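Local coordinates for peroxisomal membrane protein LPX1 (Saccharomyces cerevisiae, PDB 2Y6U) that hydrolyses acyl esters in peroxisomes, with esterase, triacylglycerol lipase and phospholipase A activity, at residues A[55-60]-A[140-145]. Sequence-based numbering, arbitrary orientation. Where two conformers were deposited one is given.
Sequences LVFLHG and VVIGHS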
loop_
_atom_site.group_PDB
_atom_site.type_symbol
_atom_site.label_atom_id
_atom_site.label_comp_id
_atom_site.label_asym_id
_atom_site.label_seq_id
_atom_site.Cartn_x
_atom_site.Cartn_y
_atom_site.Cartn_z
ATOM N N LEU A 55 -17.468 -9.630 -1.834
ATOM C CA LEU A 55 -17.419 -8.893 -3.064
ATOM C C LEU A 55 -17.264 -7.442 -2.847
ATOM O O LEU A 55 -17.963 -6.869 -2.022
ATOM C CB LEU A 55 -18.706 -9.146 -3.860
ATOM C CG LEU A 55 -18.877 -10.412 -4.642
ATOM C CD1 LEU A 55 -18.482 -11.659 -4.052
ATOM C CD2 LEU A 55 -20.399 -10.533 -5.188
ATOM N N VAL A 56 -16.384 -6.810 -3.624
ATOM C CA VAL A 56 -16.132 -5.402 -3.471
ATOM C C VAL A 56 -16.316 -4.741 -4.851
ATOM O O VAL A 56 -15.718 -5.165 -5.776
ATOM C CB VAL A 56 -14.721 -5.115 -2.968
ATOM C CG1 VAL A 56 -14.482 -3.588 -2.884
ATOM C CG2 VAL A 56 -14.493 -5.832 -1.566
ATOM N N PHE A 57 -17.241 -3.799 -4.962
ATOM C CA PHE A 57 -17.574 -3.232 -6.284
ATOM C C PHE A 57 -17.133 -1.761 -6.326
ATOM O O PHE A 57 -17.433 -1.000 -5.409
ATOM C CB PHE A 57 -19.083 -3.197 -6.520
ATOM C CG PHE A 57 -19.696 -4.524 -6.856
ATOM C CD1 PHE A 57 -20.112 -5.391 -5.840
ATOM C CD2 PHE A 57 -19.860 -4.911 -8.178
ATOM C CE1 PHE A 57 -20.697 -6.613 -6.164
ATOM C CE2 PHE A 57 -20.462 -6.118 -8.498
ATOM C CZ PHE A 57 -20.863 -6.973 -7.472
ATOM N N LEU A 58 -16.447 -1.415 -7.411
ATOM C CA LEU A 58 -15.784 -0.122 -7.620
ATOM C C LEU A 58 -16.362 0.550 -8.849
ATOM O O LEU A 58 -16.194 0.055 -10.011
ATOM C CB LEU A 58 -14.259 -0.320 -7.724
ATOM C CG LEU A 58 -13.556 -1.073 -6.603
ATOM C CD1 LEU A 58 -12.017 -1.080 -6.941
ATOM C CD2 LEU A 58 -13.947 -0.471 -5.233
ATOM N N HIS A 59 -17.100 1.628 -8.637
ATOM C CA HIS A 59 -17.751 2.326 -9.716
ATOM C C HIS A 59 -16.795 3.048 -10.704
ATOM O O HIS A 59 -15.627 3.310 -10.409
ATOM C CB HIS A 59 -18.718 3.418 -9.153
ATOM C CG HIS A 59 -17.982 4.498 -8.381
ATOM N ND1 HIS A 59 -17.259 5.502 -9.012
ATOM C CD2 HIS A 59 -17.851 4.712 -7.049
ATOM C CE1 HIS A 59 -16.706 6.272 -8.075
ATOM N NE2 HIS A 59 -17.034 5.804 -6.881
ATOM N N GLY A 60 -17.355 3.396 -11.847
ATOM C CA GLY A 60 -16.663 4.085 -12.882
ATOM C C GLY A 60 -16.606 5.593 -12.595
ATOM O O GLY A 60 -17.293 6.131 -11.697
ATOM N N VAL A 140 -13.490 -11.084 -3.971
ATOM C CA VAL A 140 -13.587 -10.767 -5.396
ATOM C C VAL A 140 -13.762 -9.262 -5.542
ATOM O O VAL A 140 -14.516 -8.672 -4.777
ATOM C CB VAL A 140 -14.827 -11.402 -5.997
ATOM C CG1 VAL A 140 -14.936 -11.040 -7.587
ATOM C CG2 VAL A 140 -14.902 -12.900 -5.674
ATOM N N VAL A 141 -12.981 -8.633 -6.416
ATOM C CA VAL A 141 -13.141 -7.186 -6.693
ATOM C C VAL A 141 -13.655 -7.054 -8.091
ATOM O O VAL A 141 -13.186 -7.744 -8.967
ATOM C CB VAL A 141 -11.831 -6.382 -6.480
ATOM C CG1 VAL A 141 -10.676 -6.929 -7.350
ATOM C CG2 VAL A 141 -12.057 -4.811 -6.678
ATOM N N ILE A 142 -14.675 -6.232 -8.239
ATOM C CA ILE A 142 -15.344 -6.010 -9.477
ATOM C C ILE A 142 -15.303 -4.495 -9.728
ATOM O O ILE A 142 -15.773 -3.674 -8.917
ATOM C CB ILE A 142 -16.813 -6.507 -9.507
ATOM C CG1 ILE A 142 -16.947 -7.957 -9.022
ATOM C CG2 ILE A 142 -17.451 -6.209 -10.933
ATOM C CD1 ILE A 142 -17.208 -8.103 -7.516
ATOM N N GLY A 143 -14.717 -4.066 -10.846
ATOM C CA GLY A 143 -14.579 -2.648 -11.076
ATOM C C GLY A 143 -14.956 -2.285 -12.485
ATOM O O GLY A 143 -14.602 -3.011 -13.431
ATOM N N HIS A 144 -15.707 -1.231 -12.631
ATOM C CA HIS A 144 -15.942 -0.607 -13.962
ATOM C C HIS A 144 -14.974 0.590 -14.227
ATOM O O HIS A 144 -14.891 1.486 -13.415
ATOM C CB HIS A 144 -17.396 -0.146 -14.002
ATOM C CG HIS A 144 -17.756 0.551 -15.260
ATOM N ND1 HIS A 144 -18.186 1.849 -15.297
ATOM C CD2 HIS A 144 -17.659 0.147 -16.537
ATOM C CE1 HIS A 144 -18.374 2.216 -16.558
ATOM N NE2 HIS A 144 -18.115 1.187 -17.341
ATOM N N SER A 145 -14.375 0.708 -15.406
ATOM C CA SER A 145 -13.758 2.063 -15.898
ATOM C C SER A 145 -12.629 2.412 -14.962
ATOM O O SER A 145 -11.696 1.576 -14.784
ATOM C CB SER A 145 -14.852 3.190 -16.138
ATOM O OG SER A 145 -14.586 4.549 -15.713
HETATM O O HOH W 1 -19.828 2.706 -13.147
#
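Two neighbouring parallel strands, 55-58 and 140-144, pair in the buried centre of the alpha/beta-hydrolase sheet. The second strand runs into Ser145, which sits in a Gly-x-Ser-x-Gly sequence at a strained strand-to-helix turn. This is consistent with the nucleophile elbow of the family. Four backbone hydrogen bonds join the strands. Val56 binds both ways, from its N to Val140 O and from its O to Ile142 N; Leu58 does the same with Ile142 O and His144 N. On one face, Phe57 and Ile142 lie side by side. Ile142 CB meets Phe57 CD2 at 3.7 Å. In one of two modelled conformers, Ile142 CD1 lies over the face of the Phe57 ring, 3.9 Å from its centroid, a CH-pi contact. An alanine in place of Phe57 would probably open a gap beside Ile142 CB and take away the ring that also meets Trp68. On the other face, Leu58 CD1 meets Val141 CG2 at 3.7 Å. With CG1 between the backbone N and the carbonyl carbon (chi1 57°), Val141 presents CG2 to Leu58. Just past the strand, Ser145 OG accepts a hydrogen bond from Ser61 N. At its end, His144 NE2 donates one to His323 O. One water accepts from Gly60 N at 2.9 Å and lies 2.8 Å from His144 ND1.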